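Long-range contact in aminopeptidase N family protein (Idiomarina loihiensis L2TR, PDB 4FGM), which is probably a zinc-dependent aminopeptidase of the M61 family, thought to cleave residues from the amino-terminal end of peptides: residues V340-S354 with P370-I383. Sequence-based numbering, arbitrary orientation.
With MAE (maleic acid), chain B.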
# COMPACT_ATOMS: atom_id res chain seq x y z
N VAL A 340 4.70 8.47 13.87
CA VAL A 340 3.69 9.51 13.95
C VAL A 340 4.17 10.68 14.81
O VAL A 340 3.99 11.84 14.43
CB VAL A 340 2.37 8.96 14.56
CG1 VAL A 340 1.37 10.09 14.75
CG2 VAL A 340 1.79 7.90 13.65
N GLU A 341 4.79 10.36 15.94
CA GLU A 341 5.28 11.37 16.87
C GLU A 341 6.57 12.09 16.49
O GLU A 341 6.90 13.12 17.08
CB GLU A 341 5.45 10.75 18.26
CG GLU A 341 4.17 10.20 18.88
CD GLU A 341 3.05 11.23 18.91
OE1 GLU A 341 3.32 12.41 19.20
OE2 GLU A 341 1.89 10.84 18.64
N ARG A 342 7.28 11.57 15.50
CA ARG A 342 8.55 12.14 15.08
C ARG A 342 8.54 13.56 14.52
O ARG A 342 9.36 14.38 14.92
CB ARG A 342 9.22 11.23 14.04
CG ARG A 342 10.59 11.69 13.58
CD ARG A 342 11.60 11.71 14.72
NE ARG A 342 12.13 13.06 14.97
CZ ARG A 342 13.39 13.41 14.75
NH1 ARG A 342 14.26 12.52 14.28
NH2 ARG A 342 13.78 14.65 14.99
N GLY A 343 7.61 13.86 13.61
CA GLY A 343 7.60 15.18 13.01
C GLY A 343 6.49 16.15 13.36
O GLY A 343 5.46 15.77 13.93
N ALA A 344 6.71 17.41 13.00
CA ALA A 344 5.76 18.48 13.26
C ALA A 344 4.52 18.43 12.37
O ALA A 344 3.55 19.15 12.61
CB ALA A 344 6.46 19.84 13.11
N GLY A 345 4.56 17.59 11.33
CA GLY A 345 3.43 17.47 10.42
C GLY A 345 2.10 17.16 11.09
O GLY A 345 1.04 17.60 10.63
N GLN A 346 2.14 16.39 12.17
CA GLN A 346 0.94 16.01 12.90
C GLN A 346 0.20 17.23 13.44
O GLN A 346 -1.00 17.16 13.72
CB GLN A 346 1.29 15.08 14.05
CG GLN A 346 0.09 14.51 14.78
CD GLN A 346 0.49 13.51 15.85
OE1 GLN A 346 -0.36 12.81 16.40
NE2 GLN A 346 1.78 13.44 16.15
N TYR A 347 0.91 18.34 13.60
CA TYR A 347 0.29 19.56 14.12
C TYR A 347 -0.06 20.52 12.99
O TYR A 347 -0.57 21.61 13.22
CB TYR A 347 1.23 20.24 15.12
CG TYR A 347 1.67 19.34 16.26
CD1 TYR A 347 2.91 18.71 16.24
CD2 TYR A 347 0.81 19.08 17.33
CE1 TYR A 347 3.30 17.85 17.27
CE2 TYR A 347 1.19 18.21 18.36
CZ TYR A 347 2.43 17.60 18.32
OH TYR A 347 2.81 16.74 19.32
N GLN A 348 0.21 20.09 11.76
CA GLN A 348 -0.07 20.90 10.57
C GLN A 348 -1.24 20.38 9.75
O GLN A 348 -1.87 21.13 8.99
CB GLN A 348 1.18 20.95 9.68
CG GLN A 348 2.25 21.91 10.17
CD GLN A 348 1.96 23.34 9.76
OE1 GLN A 348 0.83 23.68 9.39
NE2 GLN A 348 2.98 24.19 9.81
N GLN A 349 -1.55 19.10 9.91
CA GLN A 349 -2.61 18.48 9.14
C GLN A 349 -3.38 17.43 9.93
O GLN A 349 -2.79 16.61 10.64
CB GLN A 349 -1.97 17.84 7.90
CG GLN A 349 -2.92 17.26 6.87
CD GLN A 349 -2.17 16.54 5.75
OE1 GLN A 349 -1.50 15.53 5.98
NE2 GLN A 349 -2.28 17.07 4.53
N SER A 350 -4.71 17.46 9.84
CA SER A 350 -5.52 16.47 10.54
C SER A 350 -5.52 15.22 9.67
O SER A 350 -5.24 15.29 8.47
CB SER A 350 -6.96 16.97 10.75
OG SER A 350 -7.64 17.17 9.52
N VAL A 351 -5.83 14.08 10.28
CA VAL A 351 -5.84 12.81 9.55
C VAL A 351 -6.87 12.79 8.42
O VAL A 351 -6.61 12.22 7.35
CB VAL A 351 -6.08 11.62 10.52
CG1 VAL A 351 -7.55 11.53 10.89
CG2 VAL A 351 -5.59 10.33 9.89
N THR A 352 -8.03 13.40 8.65
CA THR A 352 -9.06 13.43 7.62
C THR A 352 -8.64 14.34 6.48
O THR A 352 -8.93 14.07 5.31
CB THR A 352 -10.41 13.92 8.19
OG1 THR A 352 -10.21 15.13 8.93
CG2 THR A 352 -11.02 12.86 9.08
N GLU A 353 -7.96 15.42 6.83
CA GLU A 353 -7.47 16.37 5.83
C GLU A 353 -6.43 15.67 4.94
O GLU A 353 -6.41 15.86 3.73
CB GLU A 353 -6.84 17.58 6.53
CG GLU A 353 -6.18 18.59 5.62
CD GLU A 353 -5.54 19.74 6.39
OE1 GLU A 353 -5.50 19.66 7.65
OE2 GLU A 353 -5.08 20.71 5.74
N SER A 354 -5.60 14.84 5.56
CA SER A 354 -4.57 14.10 4.83
C SER A 354 -5.19 13.12 3.83
O SER A 354 -4.70 12.97 2.70
CB SER A 354 -3.67 13.34 5.81
OG SER A 354 -2.65 12.62 5.14
N PRO A 370 7.59 15.09 6.72
CA PRO A 370 7.55 14.99 8.18
C PRO A 370 7.23 16.32 8.89
O PRO A 370 6.81 16.31 10.04
CB PRO A 370 8.94 14.48 8.55
CG PRO A 370 9.42 13.80 7.30
CD PRO A 370 8.93 14.71 6.21
N ASN A 371 7.43 17.43 8.19
CA ASN A 371 7.17 18.75 8.77
C ASN A 371 5.81 19.35 8.39
O ASN A 371 5.37 20.33 9.01
CB ASN A 371 8.23 19.77 8.31
CG ASN A 371 9.65 19.30 8.54
OD1 ASN A 371 10.02 18.90 9.64
ND2 ASN A 371 10.46 19.38 7.49
N SER A 372 5.15 18.78 7.39
CA SER A 372 3.90 19.37 6.92
C SER A 372 2.67 18.48 6.75
O SER A 372 1.59 19.00 6.50
CB SER A 372 4.17 20.09 5.59
OG SER A 372 4.72 19.18 4.64
N ILE A 373 2.83 17.17 6.85
CA ILE A 373 1.67 16.29 6.70
C ILE A 373 1.68 15.19 7.74
O ILE A 373 2.65 15.02 8.48
CB ILE A 373 1.61 15.63 5.29
CG1 ILE A 373 2.70 14.57 5.16
CG2 ILE A 373 1.76 16.68 4.20
CD1 ILE A 373 2.59 13.75 3.88
N VAL A 374 0.59 14.44 7.81
CA VAL A 374 0.50 13.34 8.74
C VAL A 374 0.06 12.12 7.93
O VAL A 374 -0.59 12.27 6.90
CB VAL A 374 -0.52 13.64 9.87
CG1 VAL A 374 -1.94 13.66 9.32
CG2 VAL A 374 -0.37 12.61 10.99
N SER A 375 0.44 10.93 8.37
CA SER A 375 0.08 9.71 7.65
C SER A 375 -1.27 9.17 8.10
O SER A 375 -1.45 8.83 9.27
CB SER A 375 1.16 8.65 7.87
OG SER A 375 0.85 7.44 7.19
N TYR A 376 -2.22 9.09 7.17
CA TYR A 376 -3.53 8.55 7.52
C TYR A 376 -3.40 7.04 7.71
O TYR A 376 -4.30 6.38 8.23
CB TYR A 376 -4.58 8.90 6.46
CG TYR A 376 -4.21 8.58 5.03
CD1 TYR A 376 -4.31 7.27 4.53
CD2 TYR A 376 -3.79 9.59 4.15
CE1 TYR A 376 -4.02 6.99 3.20
CE2 TYR A 376 -3.49 9.31 2.82
CZ TYR A 376 -3.61 8.01 2.35
OH TYR A 376 -3.32 7.74 1.03
N TYR A 377 -2.25 6.51 7.30
CA TYR A 377 -1.96 5.09 7.46
C TYR A 377 -1.54 4.87 8.91
O TYR A 377 -2.18 4.13 9.65
CB TYR A 377 -0.78 4.66 6.57
CG TYR A 377 -1.12 4.37 5.14
CD1 TYR A 377 -1.62 3.12 4.77
CD2 TYR A 377 -0.91 5.32 4.15
CE1 TYR A 377 -1.89 2.82 3.44
CE2 TYR A 377 -1.18 5.03 2.82
CZ TYR A 377 -1.67 3.79 2.47
OH TYR A 377 -1.90 3.49 1.16
N ALA A 378 -0.45 5.54 9.29
CA ALA A 378 0.12 5.42 10.63
C ALA A 378 -0.78 5.97 11.74
O ALA A 378 -1.04 5.28 12.72
CB ALA A 378 1.49 6.09 10.68
N LYS A 379 -1.25 7.20 11.59
CA LYS A 379 -2.11 7.76 12.62
C LYS A 379 -3.45 7.02 12.64
O LYS A 379 -4.06 6.87 13.70
CB LYS A 379 -2.32 9.26 12.43
CG LYS A 379 -2.98 9.88 13.64
CD LYS A 379 -3.06 11.39 13.58
CE LYS A 379 -3.68 11.94 14.86
NZ LYS A 379 -3.74 13.43 14.89
N GLY A 380 -3.91 6.58 11.48
CA GLY A 380 -5.16 5.84 11.43
C GLY A 380 -4.96 4.56 12.22
O GLY A 380 -5.87 4.07 12.89
N ALA A 381 -3.76 4.01 12.14
CA ALA A 381 -3.45 2.77 12.84
C ALA A 381 -3.49 3.00 14.34
O ALA A 381 -3.96 2.14 15.09
CB ALA A 381 -2.07 2.27 12.42
N LEU A 382 -3.01 4.16 14.79
CA LEU A 382 -3.02 4.46 16.21
C LEU A 382 -4.46 4.73 16.69
O LEU A 382 -4.81 4.43 17.83
CB LEU A 382 -2.11 5.66 16.51
CG LEU A 382 -0.63 5.42 16.19
CD1 LEU A 382 0.18 6.64 16.57
CD2 LEU A 382 -0.12 4.20 16.95
N ILE A 383 -5.28 5.28 15.80
CA ILE A 383 -6.68 5.54 16.12
C ILE A 383 -7.33 4.18 16.34
O ILE A 383 -8.04 3.97 17.33
CB ILE A 383 -7.40 6.25 14.96
CG1 ILE A 383 -6.94 7.71 14.89
CG2 ILE A 383 -8.91 6.13 15.13
CD1 ILE A 383 -7.65 8.53 13.82
C1 MAE B . -2.47 0.23 -0.03
O1 MAE B . -3.08 1.30 0.31
O2 MAE B . -3.10 -0.85 0.06
C2 MAE B . -1.09 0.34 -0.55
C3 MAE B . -0.62 0.81 -1.70
C4 MAE B . -1.40 1.37 -2.80
O3 MAE B . -2.65 1.45 -2.85
O4 MAE B . -0.72 1.82 -3.74
O HOH W 1 9.36 17.94 11.93
O HOH W 2 -2.74 15.25 13.03
O HOH W 3 -6.02 14.21 12.93
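Gln349 and Ser354 hold the backbone of Val374 from both ends. The Gln349 side chain leaves with CG anti to the backbone N (chi1 -174°) and stays extended, lying alongside Ile373. Its CB rests near Ser372 O at 4.0 Å. CD follows beside Ile373 CB at 3.9 Å. At the tip, OE1 accepts from Val374 N at 3.0 Å, nearly straight at 165°, with the donor tilted 27° from the amide carbonyl plane. NE2 lies near Ile373 CG2. A leucine in place of Gln349 would probably leave Val374 N without its acceptor and the extended 373-374 backbone less firmly tied to the 340-354 segment. Ser354 OG donates to Val374 O at 2.7 Å and also sits at the edge of the Tyr376 ring. Gly345 N bonds Pro370 O at 2.9 Å. Val351 CG2 packs crosswise on Tyr376 CB, and Val340 CG2 meets Leu382 CD1 tip to tip at 3.6 Å. Lys379 NZ reaches two waters between the segments and also bonds Glu448 O. Tyr377, next to Tyr376 in the chain, bonds maleic acid O1 through its OH at 2.6 Å, in the pocket that shares the zinc ligands. The loop joining helices 326-342 and 351-356 thus packs on the lead-in to helix 378-394, with helices 303-306, 358-362 and 437-445 around them.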